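Local coordinates for N-acetylglucosamine 2-epimerase (Xylella fastidiosa, PDB 3GT5), which probably catalyses the epimerisation or isomerisation of a sugar, as a member of the N-acylglucosamine 2-epimerase family whose substrate is not established, at residues Phe57-Ala62 with Tyr122-Lys127; Asp75-Gly80 with Leu126-Lys131. One frame throughout, in Å; residues are numbered along the deposited sequence.

Contact 1: residues Phe57-Ala62 with Tyr122-Lys127; sequences FVFNYA and YSCGLK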
# COMPACT_ATOMS: atom_id res chain seq x y z
N PHE A 57 4.38 -9.91 -0.41
CA PHE A 57 3.95 -11.32 -0.37
C PHE A 57 3.94 -11.89 1.06
O PHE A 57 3.13 -12.74 1.37
CB PHE A 57 4.83 -12.21 -1.21
CG PHE A 57 4.38 -12.36 -2.64
CD1 PHE A 57 3.17 -12.97 -2.95
CD2 PHE A 57 5.21 -11.96 -3.68
CE1 PHE A 57 2.78 -13.13 -4.28
CE2 PHE A 57 4.82 -12.12 -5.02
CZ PHE A 57 3.60 -12.71 -5.30
N VAL A 58 4.83 -11.42 1.93
CA VAL A 58 4.74 -11.80 3.36
C VAL A 58 3.42 -11.32 3.96
O VAL A 58 2.75 -12.06 4.67
CB VAL A 58 5.91 -11.22 4.14
CG1 VAL A 58 5.72 -11.33 5.69
CG2 VAL A 58 7.19 -11.87 3.73
N PHE A 59 3.02 -10.08 3.68
CA PHE A 59 1.70 -9.58 4.10
C PHE A 59 0.56 -10.49 3.57
O PHE A 59 -0.31 -10.87 4.36
CB PHE A 59 1.52 -8.10 3.66
CG PHE A 59 0.15 -7.55 3.84
CD1 PHE A 59 -0.15 -6.76 4.94
CD2 PHE A 59 -0.85 -7.78 2.88
CE1 PHE A 59 -1.41 -6.21 5.11
CE2 PHE A 59 -2.15 -7.24 3.05
CZ PHE A 59 -2.41 -6.45 4.17
N ASN A 60 0.55 -10.78 2.26
CA ASN A 60 -0.49 -11.59 1.58
C ASN A 60 -0.70 -12.85 2.42
O ASN A 60 -1.81 -13.21 2.79
CB ASN A 60 -0.01 -12.13 0.22
CG ASN A 60 -0.09 -11.15 -0.95
OD1 ASN A 60 -0.31 -9.94 -0.78
ND2 ASN A 60 0.04 -11.72 -2.19
N TYR A 61 0.40 -13.52 2.69
CA TYR A 61 0.27 -14.85 3.30
C TYR A 61 -0.03 -14.76 4.78
O TYR A 61 -0.79 -15.59 5.31
CB TYR A 61 1.53 -15.64 3.04
CG TYR A 61 1.61 -16.35 1.69
CD1 TYR A 61 0.88 -17.50 1.46
CD2 TYR A 61 2.48 -15.91 0.70
CE1 TYR A 61 0.93 -18.16 0.27
CE2 TYR A 61 2.59 -16.58 -0.50
CZ TYR A 61 1.79 -17.71 -0.71
OH TYR A 61 1.89 -18.45 -1.87
N ALA A 62 0.56 -13.77 5.47
CA ALA A 62 0.24 -13.56 6.90
C ALA A 62 -1.21 -13.25 7.14
O ALA A 62 -1.81 -13.85 7.99
CB ALA A 62 1.13 -12.51 7.53
N TYR A 122 7.65 -7.41 8.89
CA TYR A 122 8.05 -7.89 10.24
C TYR A 122 6.87 -7.85 11.22
O TYR A 122 6.74 -8.76 12.07
CB TYR A 122 9.24 -7.08 10.78
CG TYR A 122 10.56 -7.27 10.05
CD1 TYR A 122 10.86 -8.43 9.31
CD2 TYR A 122 11.56 -6.30 10.14
CE1 TYR A 122 12.06 -8.58 8.64
CE2 TYR A 122 12.80 -6.48 9.50
CZ TYR A 122 13.05 -7.63 8.77
OH TYR A 122 14.25 -7.80 8.12
N SER A 123 6.01 -6.83 11.11
CA SER A 123 4.82 -6.73 11.99
C SER A 123 3.88 -7.91 11.71
O SER A 123 3.35 -8.54 12.64
CB SER A 123 4.07 -5.42 11.75
OG SER A 123 4.93 -4.39 12.07
N CYS A 124 3.71 -8.23 10.43
CA CYS A 124 2.97 -9.44 10.04
C CYS A 124 3.59 -10.71 10.63
O CYS A 124 2.84 -11.58 11.13
CB CYS A 124 2.88 -9.58 8.53
SG CYS A 124 1.78 -8.38 7.80
N GLY A 125 4.92 -10.82 10.59
CA GLY A 125 5.62 -11.95 11.20
C GLY A 125 5.31 -12.11 12.68
O GLY A 125 5.07 -13.24 13.15
N LEU A 126 5.30 -11.01 13.44
CA LEU A 126 4.96 -11.09 14.86
C LEU A 126 3.48 -11.48 15.06
O LEU A 126 3.18 -12.28 15.95
CB LEU A 126 5.30 -9.75 15.56
CG LEU A 126 5.12 -9.66 17.07
CD1 LEU A 126 5.94 -10.77 17.78
CD2 LEU A 126 5.51 -8.28 17.56
N LYS A 127 2.58 -10.94 14.23
CA LYS A 127 1.17 -11.27 14.31
C LYS A 127 0.90 -12.76 14.17
O LYS A 127 -0.07 -13.23 14.76
CB LYS A 127 0.35 -10.54 13.24
CG LYS A 127 0.11 -9.04 13.51
CD LYS A 127 -0.77 -8.35 12.45
CE LYS A 127 -0.91 -6.82 12.77
NZ LYS A 127 -1.82 -6.15 11.81

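Contact 2: residues Asp75-Gly80 with Leu126-Lys131; sequences DAVHHG and LKVGIK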
# COMPACT_ATOMS: atom_id res chain seq x y z
N ASP A 75 3.79 -21.43 6.53
CA ASP A 75 5.08 -21.82 5.95
C ASP A 75 5.64 -20.79 4.96
O ASP A 75 6.87 -20.55 4.92
CB ASP A 75 4.95 -23.15 5.21
CG ASP A 75 4.71 -24.31 6.14
OD1 ASP A 75 4.96 -24.17 7.36
OD2 ASP A 75 4.30 -25.39 5.64
N ALA A 76 4.73 -20.23 4.15
CA ALA A 76 5.12 -19.23 3.15
C ALA A 76 5.54 -17.92 3.81
O ALA A 76 6.44 -17.26 3.29
CB ALA A 76 3.98 -18.96 2.14
N VAL A 77 4.92 -17.54 4.93
CA VAL A 77 5.37 -16.35 5.72
C VAL A 77 6.84 -16.53 6.14
O VAL A 77 7.68 -15.61 5.94
CB VAL A 77 4.48 -16.10 6.98
CG1 VAL A 77 5.10 -15.03 7.95
CG2 VAL A 77 3.07 -15.67 6.58
N HIS A 78 7.17 -17.70 6.71
CA HIS A 78 8.58 -18.02 7.08
C HIS A 78 9.57 -17.98 5.89
O HIS A 78 10.62 -17.35 5.95
CB HIS A 78 8.67 -19.41 7.77
CG HIS A 78 8.22 -19.40 9.21
ND1 HIS A 78 6.91 -19.29 9.59
CD2 HIS A 78 8.94 -19.50 10.36
CE1 HIS A 78 6.82 -19.33 10.92
NE2 HIS A 78 8.04 -19.45 11.40
N HIS A 79 9.20 -18.61 4.78
CA HIS A 79 9.97 -18.60 3.57
C HIS A 79 10.23 -17.16 3.08
O HIS A 79 11.36 -16.82 2.72
CB HIS A 79 9.20 -19.43 2.51
CG HIS A 79 9.86 -19.54 1.18
ND1 HIS A 79 10.81 -20.51 0.90
CD2 HIS A 79 9.63 -18.89 0.02
CE1 HIS A 79 11.19 -20.39 -0.37
NE2 HIS A 79 10.47 -19.42 -0.93
N GLY A 80 9.17 -16.34 3.05
CA GLY A 80 9.28 -14.96 2.59
C GLY A 80 10.14 -14.10 3.49
O GLY A 80 10.93 -13.27 3.01
N LEU A 126 5.30 -11.01 13.44
CA LEU A 126 4.96 -11.09 14.86
C LEU A 126 3.48 -11.48 15.06
O LEU A 126 3.18 -12.28 15.95
CB LEU A 126 5.30 -9.75 15.56
CG LEU A 126 5.12 -9.66 17.07
CD1 LEU A 126 5.94 -10.77 17.78
CD2 LEU A 126 5.51 -8.28 17.56
N LYS A 127 2.58 -10.94 14.23
CA LYS A 127 1.17 -11.27 14.31
C LYS A 127 0.90 -12.76 14.17
O LYS A 127 -0.07 -13.23 14.76
CB LYS A 127 0.35 -10.54 13.24
CG LYS A 127 0.11 -9.04 13.51
CD LYS A 127 -0.77 -8.35 12.45
CE LYS A 127 -0.91 -6.82 12.77
NZ LYS A 127 -1.82 -6.15 11.81
N VAL A 128 1.72 -13.47 13.40
CA VAL A 128 1.52 -14.92 13.17
C VAL A 128 2.32 -15.75 14.16
O VAL A 128 2.36 -16.97 14.08
CB VAL A 128 1.76 -15.36 11.71
CG1 VAL A 128 0.94 -14.51 10.76
CG2 VAL A 128 3.25 -15.42 11.34
N GLY A 129 2.94 -15.07 15.11
CA GLY A 129 3.56 -15.73 16.27
C GLY A 129 5.05 -15.89 16.18
O GLY A 129 5.63 -16.60 17.00
N ILE A 130 5.72 -15.23 15.23
CA ILE A 130 7.20 -15.31 15.18
C ILE A 130 7.77 -14.32 16.20
O ILE A 130 7.84 -13.10 15.95
CB ILE A 130 7.76 -15.07 13.77
CG1 ILE A 130 7.23 -16.11 12.79
CG2 ILE A 130 9.31 -15.10 13.78
CD1 ILE A 130 7.57 -15.84 11.33
N LYS A 131 8.17 -14.81 17.37
CA LYS A 131 8.44 -13.88 18.47
C LYS A 131 9.68 -13.02 18.18
O LYS A 131 9.73 -11.86 18.59
CB LYS A 131 8.53 -14.56 19.83
CG LYS A 131 7.13 -14.85 20.45
CD LYS A 131 7.28 -15.41 21.86
CE LYS A 131 6.03 -16.16 22.32
NZ LYS A 131 6.21 -16.59 23.74

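Contact 1: residues Phe57-Ala62 with Tyr122-Lys127
Two nearly parallel helices of the (alpha/alpha)6-barrel, 51-68 and 112-127, meet through Val58, Phe59 and Ala62 on one side and Cys124 on the other. The segments run in the same direction, 24° apart, their axes 9.1 Å from each other at closest approach. The CB atoms of Ala62 and Cys124 both point toward the other helix, and the CB of Ala62 lies 3.6 Å from the CB of Cys124. Helix 51-68 carries just a methyl group at this point of closest backbone approach, where the two CA atoms are 5.9 Å apart, and such a small residue lets the helices draw together. A chi1 of -71° sets SG of Cys124 beside its backbone N and anti to the carbonyl carbon, which carries it toward Phe59, 3.8 Å from CD1 and 3.9 Å from CA of Phe59. This sulfur-aromatic contact is oblique: SG is 5.0 Å from the ring centroid of Phe59 and 64° off the ring normal, neither over the face nor at the edge. Val58 completes the apolar patch more loosely, its CG1 4.4 Å from CB of Cys124. No hydrogen bond crosses this apolar packing. Beyond it, the Phe59 ring meets Tyr377 edge-to-face, while Val77 of helix 71-88 also touches Ala62. Neighbouring, nearly parallel helices packed side by side are typical of the (alpha/alpha)6-barrel of the N-acylglucosamine 2-epimerase family.

Contact 2: residues Asp75-Gly80 with Leu126-Lys131
The imidazole of His78 has Ile130 over one of its faces: the methyl CD1 of Ile130 stands 3.7 Å from the ring centroid of His78, 17° off the ring normal, in a CH-pi contact. The methyl sits somewhat toward the rim, on the side of CE1 and NE2; CD1 of Ile130 is 3.6 Å from CE1 of His78, and CG1 of Ile130 follows at 3.7 Å from NE2 of His78. The isoleucine thus lays the outer part of its longer branch over the ring, helped by an extended chi2 of 172°, and the two side chains pass each other in opposite directions. A hydrogen bond between ND1 of His78 and the carbonyl oxygen of Leu74, one turn earlier, holds the imidazole and limits its rotation. Histidine suits this exposed place, since it offers a flat surface to an aliphatic neighbour and a nitrogen to its own helix.

Deeper in, Val77 and Val128 meet tip to tip, CG1 of Val77 being 3.9 Å from CG2 of Val128. The same CG1 of Val77 lies 4.3 Å from CD1 of Ile130, so a single methyl of Val77 touches both. Their placement follows from a Schellman motif in which Gly129, at positive phi (101°), is the C-prime residue. Its N bonds to O of Leu126 and the N of Ile130 reaches back to O of Gly125. At these backbone angles a CB would press against the carbonyl O of Val128, and glycine, having none, avoids this. The motif ends helix 112-127 and turns the chain so that Val128 and Ile130 both face helix 71-88. Val128 also touches Ala62 of helix 51-68, whereas Ile130 packs on Trp136 of helix 133-147.

Overall arrangement
Contact 1 and contact 2 are successive parts of one apolar layer, their centres about 6 Å apart. Helix 112-127 serves both: its last turn meets helix 51-68, and the loop after it meets helix 71-88, which follows 51-68 in the chain. Val77 joins the two contacts directly, its CG2 lying 3.3 Å from N of Ala62, and CB of Ala76 is 3.5 Å from CD1 of Tyr61. A probable hydrogen bond of 3.0 Å between O of Gly125 and N of Ile130 is a second link. Contact 1 is buried, its centre about 14 Å from the centre of the chain; contact 2, about 20 Å out, is partly buried. Both are structural packing between helices of the barrel.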